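Local coordinates for glyceraldehyde-3-phosphate dehydrogenase (Sulfolobus solfataricus, PDB 1B7G), which catalyses the phosphorylating oxidation of D-glyceraldehyde 3-phosphate in glycolysis, using NAD or NADP as cofactor with a marked preference for NADP, at residues 21-26 with 307-312; 120-125 with 323-328; 78-83 with 314-319; 95-98 with 103-106. The protein carries 1 engineered substitution. All blocks are in the same frame, centred on the assembly; numbering follows the deposited sequence.

Contact 1: residues 21-26 with 307-312; sequences IKQPDM and ENIDAI
Met26 and Ile312 meet tip to tip, with the methionine's CE only 3.5 Å from CG2 of the isoleucine, slightly tighter than usual for two carbons. One bond back, Met26 SD lies against Ile312 CD1 at 3.9 Å, so both branches of the isoleucine are used. Met26 can reach this far because its CG stands anti to the carbonyl carbon (chi1 -60°) and the chain runs straight out beyond it. Its methyl also sits near a turn of helix backbone, with CE 3.8 Å from Ile309 O. An alanine here, ending at CB, would probably leave Ile312 without its methionine neighbour and open a gap between helix 304-315 and strand 26-32.

The second point of touch is Gln23, whose side chain crosses that of Ile309 obliquely. Ile309 CG2 packs on the amide end, 3.6 Å from Gln23 CD and 3.7 Å from OE1. The glutamine is bent at chi2 (-40°), and its polar atoms are claimed from elsewhere: OE1 by Arg313, NE2 by Ser331 and by the carbonyl of Ala19. Arg313 also forms a salt bridge with Asp25, so one guanidinium from helix 304-315 serves two residues of the loop between helix 11-21 and strand 26-32.

No hydrogen bond joins 21-26 to 307-312 directly. The polar hold on this loop comes from residues outside the two segments, Arg313 and Ser331 among them. The 190 Å² seam itself is therefore apolar packing, with the amide of Gln23 and the carboxylate of Asp25 satisfied by neighbours.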
loop_
_atom_site.group_PDB
_atom_site.type_symbol
_atom_site.label_atom_id
_atom_site.label_comp_id
_atom_site.label_asym_id
_atom_site.label_seq_id
_atom_site.Cartn_x
_atom_site.Cartn_y
_atom_site.Cartn_z
ATOM N N ILE A 21 14.051 7.757 -13.613
ATOM C CA ILE A 21 13.212 8.790 -14.176
ATOM C C ILE A 21 13.285 10.052 -13.345
ATOM O O ILE A 21 13.384 11.154 -13.922
ATOM C CB ILE A 21 11.741 8.350 -14.351
ATOM C CG1 ILE A 21 11.687 7.183 -15.314
ATOM C CG2 ILE A 21 10.910 9.526 -14.874
ATOM C CD1 ILE A 21 10.341 6.540 -15.564
ATOM N N LYS A 22 13.367 9.954 -12.029
ATOM C CA LYS A 22 13.443 11.135 -11.192
ATOM C C LYS A 22 14.824 11.762 -11.113
ATOM O O LYS A 22 14.935 12.839 -10.509
ATOM C CB LYS A 22 12.932 10.825 -9.773
ATOM C CG LYS A 22 11.473 10.377 -9.790
ATOM C CD LYS A 22 11.010 10.157 -8.347
ATOM C CE LYS A 22 9.507 9.898 -8.301
ATOM N NZ LYS A 22 9.057 9.818 -6.888
ATOM N N GLN A 23 15.871 11.171 -11.653
ATOM C CA GLN A 23 17.202 11.782 -11.512
ATOM C C GLN A 23 17.378 12.867 -12.592
ATOM O O GLN A 23 16.985 12.624 -13.734
ATOM C CB GLN A 23 18.270 10.718 -11.674
ATOM C CG GLN A 23 18.342 9.671 -10.557
ATOM C CD GLN A 23 18.138 10.207 -9.176
ATOM O OE1 GLN A 23 18.981 10.908 -8.602
ATOM N NE2 GLN A 23 16.948 9.937 -8.595
ATOM N N PRO A 24 18.000 13.976 -12.260
ATOM C CA PRO A 24 18.254 15.042 -13.234
ATOM C C PRO A 24 19.314 14.684 -14.252
ATOM O O PRO A 24 19.343 15.273 -15.353
ATOM C CB PRO A 24 18.723 16.215 -12.383
ATOM C CG PRO A 24 19.312 15.571 -11.173
ATOM C CD PRO A 24 18.463 14.343 -10.914
ATOM N N ASP A 25 20.218 13.763 -13.935
ATOM C CA ASP A 25 21.342 13.446 -14.812
ATOM C C ASP A 25 21.270 12.101 -15.445
ATOM O O ASP A 25 22.254 11.534 -15.971
ATOM C CB ASP A 25 22.671 13.577 -14.014
ATOM C CG ASP A 25 22.686 12.648 -12.791
ATOM O OD1 ASP A 25 21.617 12.266 -12.282
ATOM O OD2 ASP A 25 23.783 12.322 -12.321
ATOM N N MET A 26 20.087 11.464 -15.379
ATOM C CA MET A 26 19.942 10.164 -15.996
ATOM C C MET A 26 18.689 10.118 -16.867
ATOM O O MET A 26 17.707 10.789 -16.557
ATOM C CB MET A 26 19.777 9.105 -14.864
ATOM C CG MET A 26 20.947 9.043 -13.914
ATOM S SD MET A 26 20.839 7.599 -12.782
ATOM C CE MET A 26 22.181 7.966 -11.689
ATOM N N GLU A 307 20.444 3.104 -3.213
ATOM C CA GLU A 307 21.744 2.513 -3.352
ATOM C C GLU A 307 22.097 2.231 -4.811
ATOM O O GLU A 307 23.221 2.484 -5.250
ATOM C CB GLU A 307 21.867 1.172 -2.552
ATOM C CG GLU A 307 21.515 1.335 -1.077
ATOM C CD GLU A 307 22.362 2.350 -0.345
ATOM O OE1 GLU A 307 23.526 2.513 -0.766
ATOM O OE2 GLU A 307 21.889 3.059 0.581
ATOM N N ASN A 308 21.128 1.764 -5.597
ATOM C CA ASN A 308 21.388 1.489 -7.009
ATOM C C ASN A 308 21.634 2.809 -7.772
ATOM O O ASN A 308 22.482 2.842 -8.684
ATOM C CB ASN A 308 20.243 0.703 -7.638
ATOM C CG ASN A 308 20.347 -0.796 -7.510
ATOM O OD1 ASN A 308 20.967 -1.463 -8.339
ATOM N ND2 ASN A 308 19.747 -1.350 -6.464
ATOM N N ILE A 309 20.933 3.874 -7.373
ATOM C CA ILE A 309 21.171 5.172 -8.022
ATOM C C ILE A 309 22.582 5.673 -7.751
ATOM O O ILE A 309 23.346 6.045 -8.676
ATOM C CB ILE A 309 20.116 6.205 -7.623
ATOM C CG1 ILE A 309 18.706 5.772 -8.001
ATOM C CG2 ILE A 309 20.453 7.555 -8.314
ATOM C CD1 ILE A 309 18.529 5.311 -9.442
ATOM N N ASP A 310 23.055 5.604 -6.503
ATOM C CA ASP A 310 24.435 6.012 -6.205
ATOM C C ASP A 310 25.461 5.148 -6.878
ATOM O O ASP A 310 26.536 5.637 -7.310
ATOM C CB ASP A 310 24.650 6.048 -4.691
ATOM C CG ASP A 310 23.811 7.100 -4.017
ATOM O OD1 ASP A 310 23.656 8.191 -4.628
ATOM O OD2 ASP A 310 23.309 6.878 -2.891
ATOM N N ALA A 311 25.195 3.837 -6.980
ATOM C CA ALA A 311 26.095 2.910 -7.594
ATOM C C ALA A 311 26.321 3.328 -9.067
ATOM O O ALA A 311 27.435 3.150 -9.569
ATOM C CB ALA A 311 25.660 1.457 -7.518
ATOM N N ILE A 312 25.259 3.749 -9.740
ATOM C CA ILE A 312 25.414 4.221 -11.124
ATOM C C ILE A 312 26.423 5.368 -11.130
ATOM O O ILE A 312 27.382 5.365 -11.877
ATOM C CB ILE A 312 24.079 4.702 -11.711
ATOM C CG1 ILE A 312 23.178 3.498 -12.026
ATOM C CG2 ILE A 312 24.310 5.531 -12.968
ATOM C CD1 ILE A 312 21.692 3.800 -12.125
#

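Contact 2: residues 120-125 with 323-328; sequences SALCNY and DSMRIT
Ser324 OG is gripped by two groups of helix 304-315, the carboxylate of Asp310 and the guanidinium of Arg313, while the serine's CB rests against Tyr125, 3.7 Å from its OH. OG, anti to the backbone N, points to Asp310 and Arg313. Tyr125 meets Ser324 obliquely, its CE2 3.9 Å from Ser324 CB, and its phenol oxygen is itself tied to the carbonyl oxygen of Met319.

The rest of the contact belongs to Met325. Its SD lies 3.8 Å from Ala121 CB and 3.9 Å from Leu122 CD1, touching two consecutive residues of the opposing helix turn. A bend at chi3 (-63°) turns the methyl aside and leaves the sulfur to do the touching. No hydrogen bond runs between 120-125 and 323-328.

Each segment also has bonds of its own. The opening turn of helix 121-128 is weakly bonded, but Ser120 O accepts from both Cys123 N and Asn124 N, and Asn124 OD1 takes the Ser120 amide in a nearly straight bond (168°). Cys123 closes a disulfide with Cys149, fixing this turn to helix 139-152. On the other helix, Arg326 NH1 makes a salt bridge to Asp323 OD1 at 2.9 Å, the oxygen met on its anti side and lying in the guanidinium plane.

The two helical segments run nearly antiparallel, at 153°, with axes 11.4 Å apart at closest approach. Helix 304-315 touches both: Glu307 receives the amide of Ala121, and Asp310 packs on Ala121 and Met325, so the helix pair sits against a third helix.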
loop_
_atom_site.group_PDB
_atom_site.type_symbol
_atom_site.label_atom_id
_atom_site.label_comp_id
_atom_site.label_asym_id
_atom_site.label_seq_id
_atom_site.Cartn_x
_atom_site.Cartn_y
_atom_site.Cartn_z
ATOM N N SER A 120 27.648 -0.215 -0.702
ATOM C CA SER A 120 26.641 0.452 0.055
ATOM C C SER A 120 27.074 1.916 0.145
ATOM O O SER A 120 28.158 2.102 0.695
ATOM C CB SER A 120 26.419 -0.147 1.454
ATOM O OG SER A 120 25.105 0.228 1.912
ATOM N N ALA A 121 26.281 2.874 -0.294
ATOM C CA ALA A 121 26.692 4.260 -0.415
ATOM C C ALA A 121 27.158 4.926 0.850
ATOM O O ALA A 121 28.085 5.732 0.819
ATOM C CB ALA A 121 25.620 5.151 -1.076
ATOM N N LEU A 122 26.592 4.644 2.008
ATOM C CA LEU A 122 27.044 5.197 3.260
ATOM C C LEU A 122 28.391 4.600 3.677
ATOM O O LEU A 122 28.881 5.053 4.717
ATOM C CB LEU A 122 26.018 4.989 4.373
ATOM C CG LEU A 122 24.950 6.065 4.540
ATOM C CD1 LEU A 122 24.079 6.158 3.296
ATOM C CD2 LEU A 122 24.078 5.816 5.764
ATOM N N CYS A 123 28.948 3.600 3.005
ATOM C CA CYS A 123 30.195 3.047 3.459
ATOM C C CYS A 123 31.373 3.120 2.479
ATOM O O CYS A 123 32.455 3.397 2.983
ATOM C CB CYS A 123 30.114 1.540 3.861
ATOM S SG CYS A 123 28.827 1.208 5.091
ATOM N N ASN A 124 31.231 2.769 1.212
ATOM C CA ASN A 124 32.409 2.676 0.357
ATOM C C ASN A 124 32.193 3.143 -1.067
ATOM O O ASN A 124 32.723 2.562 -2.030
ATOM C CB ASN A 124 32.909 1.204 0.382
ATOM C CG ASN A 124 31.950 0.291 -0.352
ATOM O OD1 ASN A 124 30.762 0.632 -0.469
ATOM N ND2 ASN A 124 32.453 -0.802 -0.912
ATOM N N TYR A 125 31.453 4.226 -1.235
ATOM C CA TYR A 125 31.271 4.800 -2.583
ATOM C C TYR A 125 32.642 5.137 -3.202
ATOM O O TYR A 125 32.928 4.716 -4.317
ATOM C CB TYR A 125 30.433 6.057 -2.455
ATOM C CG TYR A 125 30.170 6.848 -3.715
ATOM C CD1 TYR A 125 31.127 7.730 -4.265
ATOM C CD2 TYR A 125 28.957 6.745 -4.342
ATOM C CE1 TYR A 125 30.814 8.443 -5.416
ATOM C CE2 TYR A 125 28.630 7.466 -5.465
ATOM C CZ TYR A 125 29.583 8.336 -6.006
ATOM O OH TYR A 125 29.231 9.044 -7.131
ATOM N N ASP A 323 27.883 14.524 -3.245
ATOM C CA ASP A 323 27.011 15.090 -4.281
ATOM C C ASP A 323 25.947 14.086 -4.737
ATOM O O ASP A 323 24.783 14.459 -4.943
ATOM C CB ASP A 323 27.839 15.510 -5.507
ATOM C CG ASP A 323 28.575 16.821 -5.241
ATOM O OD1 ASP A 323 28.220 17.555 -4.299
ATOM O OD2 ASP A 323 29.533 17.118 -5.962
ATOM N N SER A 324 26.348 12.866 -5.050
ATOM C CA SER A 324 25.430 11.824 -5.514
ATOM C C SER A 324 24.351 11.538 -4.457
ATOM O O SER A 324 23.151 11.712 -4.679
ATOM C CB SER A 324 26.135 10.507 -5.810
ATOM O OG SER A 324 25.266 9.543 -6.371
ATOM N N MET A 325 24.795 11.317 -3.225
ATOM C CA MET A 325 23.786 11.003 -2.183
ATOM C C MET A 325 22.839 12.163 -1.985
ATOM O O MET A 325 21.637 11.958 -1.755
ATOM C CB MET A 325 24.459 10.518 -0.932
ATOM C CG MET A 325 25.020 9.074 -1.036
ATOM S SD MET A 325 25.531 8.561 0.630
ATOM C CE MET A 325 26.818 9.735 0.988
ATOM N N ARG A 326 23.308 13.417 -2.135
ATOM C CA ARG A 326 22.378 14.532 -1.962
ATOM C C ARG A 326 21.313 14.533 -3.048
ATOM O O ARG A 326 20.130 14.717 -2.732
ATOM C CB ARG A 326 23.101 15.872 -1.806
ATOM C CG ARG A 326 22.225 17.077 -2.088
ATOM C CD ARG A 326 23.015 18.374 -2.244
ATOM N NE ARG A 326 24.105 18.413 -1.281
ATOM C CZ ARG A 326 25.403 18.295 -1.546
ATOM N NH1 ARG A 326 25.854 18.176 -2.789
ATOM N NH2 ARG A 326 26.262 18.301 -0.521
ATOM N N ILE A 327 21.652 14.261 -4.299
ATOM C CA ILE A 327 20.664 14.272 -5.383
ATOM C C ILE A 327 19.723 13.073 -5.262
ATOM O O ILE A 327 18.516 13.188 -5.414
ATOM C CB ILE A 327 21.338 14.323 -6.754
ATOM C CG1 ILE A 327 21.991 15.741 -6.897
ATOM C CG2 ILE A 327 20.394 14.079 -7.887
ATOM C CD1 ILE A 327 23.113 15.773 -7.907
ATOM N N THR A 328 20.317 11.913 -5.006
ATOM C CA THR A 328 19.517 10.697 -4.798
ATOM C C THR A 328 18.530 10.957 -3.670
ATOM O O THR A 328 17.338 10.819 -3.902
ATOM C CB THR A 328 20.413 9.530 -4.465
ATOM O OG1 THR A 328 21.296 9.326 -5.586
ATOM C CG2 THR A 328 19.596 8.239 -4.226
#

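Contact 3: residues 78-83 with 314-319; sequences SDIVVD and ASMKLM
Met316 folds back on itself to reach the strand: bent at both chi2 (-65°) and chi3 (-72°), its chain brings CE to 3.9 Å from the carbonyl oxygen of Asp79 and 4.1 Å from Asp79 CB. Sulfur and methyl thus lie beside Asp79, and SD is 4.0 Å from that same Asp79 O. The Ile80 and Met316 side chains run alongside one another, pointing opposite ways, with Ile80 CD1 meeting Met316 CG at 3.9 Å. Ile80 extends its CG1 arm anti to the backbone N (chi1 -179°), which carries CD1 on to Ser315, 3.8 Å from OG. That hydroxyl looks elsewhere for its polar partner, the carbonyl of Lys131, with a weak bond from Asn103 besides.

Met316 is the first residue past the helical turns of 304-315. A Schellman motif ends the helix: Lys317, with positive phi, is the C-prime residue, its N bonds Ala314 O at 3.0 Å, and Leu318 N returns to Arg313 O. Strand 80-83 lies between strands 2-7 and 103-106 in the parallel sheet of the Rossmann-type cofactor domain, and the helix comes from far along the chain to lie on one face of it, where Val82 touches Asn308 and Ile312. The carboxylate of Asp79 bonds the backbone N of Asn3, while Met316 packs also on Val2 and Asn103.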
loop_
_atom_site.group_PDB
_atom_site.type_symbol
_atom_site.label_atom_id
_atom_site.label_comp_id
_atom_site.label_asym_id
_atom_site.label_seq_id
_atom_site.Cartn_x
_atom_site.Cartn_y
_atom_site.Cartn_z
ATOM N N SER A 78 22.239 1.362 -23.844
ATOM C CA SER A 78 22.515 2.098 -22.603
ATOM C C SER A 78 23.991 2.394 -22.487
ATOM O O SER A 78 24.825 1.864 -23.244
ATOM C CB SER A 78 22.040 1.200 -21.428
ATOM O OG SER A 78 22.827 0.010 -21.436
ATOM N N ASP A 79 24.344 3.311 -21.623
ATOM C CA ASP A 79 25.660 3.578 -21.124
ATOM C C ASP A 79 25.943 2.663 -19.898
ATOM O O ASP A 79 27.110 2.534 -19.514
ATOM C CB ASP A 79 25.727 5.022 -20.622
ATOM C CG ASP A 79 25.538 6.018 -21.772
ATOM O OD1 ASP A 79 26.042 5.738 -22.882
ATOM O OD2 ASP A 79 24.895 7.057 -21.561
ATOM N N ILE A 80 24.910 2.144 -19.235
ATOM C CA ILE A 80 25.089 1.294 -18.032
ATOM C C ILE A 80 23.802 0.537 -17.724
ATOM O O ILE A 80 22.684 1.037 -17.922
ATOM C CB ILE A 80 25.471 2.116 -16.796
ATOM C CG1 ILE A 80 25.693 1.259 -15.525
ATOM C CG2 ILE A 80 24.358 3.130 -16.491
ATOM C CD1 ILE A 80 26.489 2.033 -14.444
ATOM N N VAL A 81 23.930 -0.720 -17.262
ATOM C CA VAL A 81 22.739 -1.510 -16.997
ATOM C C VAL A 81 22.554 -1.754 -15.479
ATOM O O VAL A 81 23.572 -2.051 -14.835
ATOM C CB VAL A 81 22.842 -2.894 -17.657
ATOM C CG1 VAL A 81 21.545 -3.683 -17.453
ATOM C CG2 VAL A 81 23.167 -2.793 -19.148
ATOM N N VAL A 82 21.361 -1.556 -14.968
ATOM C CA VAL A 82 20.979 -1.934 -13.613
ATOM C C VAL A 82 20.310 -3.333 -13.705
ATOM O O VAL A 82 19.208 -3.499 -14.227
ATOM C CB VAL A 82 20.028 -1.024 -12.854
ATOM C CG1 VAL A 82 19.802 -1.556 -11.420
ATOM C CG2 VAL A 82 20.579 0.398 -12.726
ATOM N N ASP A 83 21.058 -4.346 -13.288
ATOM C CA ASP A 83 20.553 -5.719 -13.371
ATOM C C ASP A 83 19.780 -6.037 -12.092
ATOM O O ASP A 83 20.370 -6.010 -11.011
ATOM C CB ASP A 83 21.697 -6.703 -13.594
ATOM C CG ASP A 83 21.247 -8.142 -13.754
ATOM O OD1 ASP A 83 20.449 -8.658 -12.941
ATOM O OD2 ASP A 83 21.731 -8.800 -14.699
ATOM N N ALA A 314 28.803 6.117 -8.915
ATOM C CA ALA A 314 30.138 5.666 -8.617
ATOM C C ALA A 314 30.820 5.003 -9.816
ATOM O O ALA A 314 31.920 5.351 -10.238
ATOM C CB ALA A 314 30.147 4.665 -7.461
ATOM N N SER A 315 30.168 3.998 -10.377
ATOM C CA SER A 315 30.670 3.266 -11.511
ATOM C C SER A 315 31.076 4.213 -12.662
ATOM O O SER A 315 32.127 4.020 -13.262
ATOM C CB SER A 315 29.576 2.351 -12.044
ATOM O OG SER A 315 29.978 1.462 -13.036
ATOM N N MET A 316 30.211 5.185 -12.955
ATOM C CA MET A 316 30.443 6.088 -14.090
ATOM C C MET A 316 31.219 7.327 -13.688
ATOM O O MET A 316 31.362 8.238 -14.500
ATOM C CB MET A 316 29.116 6.533 -14.688
ATOM C CG MET A 316 28.183 5.429 -15.122
ATOM S SD MET A 316 28.846 4.455 -16.485
ATOM C CE MET A 316 28.673 5.661 -17.810
ATOM N N LYS A 317 31.681 7.404 -12.456
ATOM C CA LYS A 317 32.491 8.508 -11.954
ATOM C C LYS A 317 31.822 9.846 -12.246
ATOM O O LYS A 317 32.460 10.803 -12.706
ATOM C CB LYS A 317 33.874 8.416 -12.618
ATOM C CG LYS A 317 34.549 7.061 -12.442
ATOM C CD LYS A 317 35.807 6.918 -13.298
ATOM C CE LYS A 317 35.479 6.682 -14.768
ATOM N NZ LYS A 317 36.739 6.538 -15.578
ATOM N N LEU A 318 30.531 9.964 -11.931
ATOM C CA LEU A 318 29.795 11.183 -12.260
ATOM C C LEU A 318 30.007 12.325 -11.309
ATOM O O LEU A 318 29.925 13.484 -11.741
ATOM C CB LEU A 318 28.292 10.894 -12.376
ATOM C CG LEU A 318 27.873 9.875 -13.416
ATOM C CD1 LEU A 318 26.358 9.701 -13.432
ATOM C CD2 LEU A 318 28.356 10.254 -14.826
ATOM N N MET A 319 30.273 12.047 -10.032
ATOM C CA MET A 319 30.377 13.069 -9.010
ATOM C C MET A 319 30.770 12.457 -7.657
ATOM O O MET A 319 30.966 11.246 -7.569
ATOM C CB MET A 319 29.042 13.802 -8.835
ATOM C CG MET A 319 27.919 12.850 -8.366
ATOM S SD MET A 319 26.358 13.745 -8.296
ATOM C CE MET A 319 25.931 13.844 -10.019
#

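Contact 4: residues 95-98 with 103-106; sequences PIYL and NAIF
Tyr97 makes every side-chain contact here from the helix, its CD2 and CE2 side packing on Ala104 and Phe106. The aliphatic part is short and close: Ala104 CB sits 3.5 Å from Tyr97 CD2 and 3.8 Å from CE2, approaching the ring obliquely.

The aromatic part is an oblique pair of rings, centroids 5.9 Å apart and planes at 46°. Phe106 CE2 comes to the tyrosine's edge, near its plane, 3.7 Å from Tyr97 CE2, while Phe106 CZ lies 3.9 Å from Tyr97 CD2. Chi1 of -50° sets Tyr97 CG anti to its carbonyl carbon and turns the ring toward the sheet.

The polar partners of Tyr97 lie outside the two segments. Its OH bonds the carboxylate of Asp83 and the side-chain amide of Asn7. A leucine in its place, lacking that hydroxyl, is likely to leave Asp83 and Asn7 without that partner and to open a gap beside Phe106.

Helix 89-99 is the crossover of a beta-alpha-beta unit, leaving strand 80-83 and returning to strand 103-106; Tyr97 lies over that sheet, touching Val81 and Tyr133, while Ile105 faces helix 304-315 on the other side.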
loop_
_atom_site.group_PDB
_atom_site.type_symbol
_atom_site.label_atom_id
_atom_site.label_comp_id
_atom_site.label_asym_id
_atom_site.label_seq_id
_atom_site.Cartn_x
_atom_site.Cartn_y
_atom_site.Cartn_z
ATOM N N PRO A 95 28.566 -12.183 -18.668
ATOM C CA PRO A 95 29.330 -12.314 -19.903
ATOM C C PRO A 95 28.760 -11.483 -21.047
ATOM O O PRO A 95 29.527 -10.924 -21.848
ATOM C CB PRO A 95 29.299 -13.797 -20.217
ATOM C CG PRO A 95 28.189 -14.374 -19.411
ATOM C CD PRO A 95 28.055 -13.503 -18.190
ATOM N N ILE A 96 27.447 -11.343 -21.161
ATOM C CA ILE A 96 26.842 -10.497 -22.200
ATOM C C ILE A 96 27.181 -9.034 -22.026
ATOM O O ILE A 96 27.667 -8.354 -22.951
ATOM C CB ILE A 96 25.327 -10.757 -22.249
ATOM C CG1 ILE A 96 25.099 -12.222 -22.643
ATOM C CG2 ILE A 96 24.627 -9.835 -23.227
ATOM C CD1 ILE A 96 23.765 -12.801 -22.294
ATOM N N TYR A 97 27.083 -8.489 -20.805
ATOM C CA TYR A 97 27.502 -7.102 -20.585
ATOM C C TYR A 97 28.989 -6.909 -20.907
ATOM O O TYR A 97 29.424 -5.848 -21.362
ATOM C CB TYR A 97 27.222 -6.634 -19.169
ATOM C CG TYR A 97 25.838 -6.867 -18.616
ATOM C CD1 TYR A 97 24.695 -6.712 -19.380
ATOM C CD2 TYR A 97 25.689 -7.226 -17.275
ATOM C CE1 TYR A 97 23.432 -6.910 -18.851
ATOM C CE2 TYR A 97 24.427 -7.411 -16.729
ATOM C CZ TYR A 97 23.304 -7.264 -17.511
ATOM O OH TYR A 97 22.055 -7.490 -16.990
ATOM N N LEU A 98 29.825 -7.910 -20.620
ATOM C CA LEU A 98 31.249 -7.777 -20.898
ATOM C C LEU A 98 31.541 -7.725 -22.403
ATOM O O LEU A 98 32.406 -6.957 -22.856
ATOM C CB LEU A 98 32.037 -8.960 -20.325
ATOM C CG LEU A 98 32.432 -8.839 -18.856
ATOM C CD1 LEU A 98 32.813 -10.213 -18.315
ATOM C CD2 LEU A 98 33.535 -7.817 -18.694
ATOM N N ASN A 103 29.007 -1.227 -18.540
ATOM C CA ASN A 103 29.105 -1.276 -17.091
ATOM C C ASN A 103 27.769 -1.817 -16.538
ATOM O O ASN A 103 26.753 -1.685 -17.224
ATOM C CB ASN A 103 29.360 0.103 -16.501
ATOM C CG ASN A 103 30.772 0.625 -16.649
ATOM O OD1 ASN A 103 31.597 0.042 -17.345
ATOM N ND2 ASN A 103 31.100 1.724 -15.977
ATOM N N ALA A 104 27.822 -2.463 -15.358
ATOM C CA ALA A 104 26.587 -3.005 -14.789
ATOM C C ALA A 104 26.550 -3.027 -13.251
ATOM O O ALA A 104 27.565 -3.226 -12.601
ATOM C CB ALA A 104 26.300 -4.374 -15.318
ATOM N N ILE A 105 25.344 -2.826 -12.725
ATOM C CA ILE A 105 25.099 -2.843 -11.278
ATOM C C ILE A 105 24.302 -4.115 -10.948
ATOM O O ILE A 105 23.235 -4.309 -11.578
ATOM C CB ILE A 105 24.244 -1.656 -10.820
ATOM C CG1 ILE A 105 24.702 -0.290 -11.372
ATOM C CG2 ILE A 105 24.203 -1.596 -9.294
ATOM C CD1 ILE A 105 26.117 0.078 -11.008
ATOM N N PHE A 106 24.787 -4.945 -10.017
ATOM C CA PHE A 106 24.004 -6.174 -9.738
ATOM C C PHE A 106 23.389 -6.144 -8.346
ATOM O O PHE A 106 23.756 -5.314 -7.517
ATOM C CB PHE A 106 24.798 -7.437 -9.939
ATOM C CG PHE A 106 25.418 -7.740 -11.259
ATOM C CD1 PHE A 106 26.675 -7.223 -11.575
ATOM C CD2 PHE A 106 24.812 -8.556 -12.182
ATOM C CE1 PHE A 106 27.275 -7.532 -12.770
ATOM C CE2 PHE A 106 25.382 -8.837 -13.398
ATOM C CZ PHE A 106 26.643 -8.336 -13.675
#

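Contacts 1 and 3 both use helix 304-315, their centres 9 Å apart, and Ile312 CD1 touches Val82 CG2 at 3.6 Å between them. Contact 2 lies 10 Å from contact 1, centre to centre, across the helix pair 304-315 and 321-331. The centre of contact 4 is 11 Å from that of contact 3, 17 Å from contact 1 and 21 Å from contact 2; it meets contact 1 through Ile105, and contact 3 where Asp83 N bonds Ile105 O at 2.8 Å. The probable NAD site flanks this group: the side chain of Phe106 is about 8 Å from Gly109, that of Ile309 about 10 Å from Ile12's. Contacts 2 and 3 lie away from cofactor and catalytic residues.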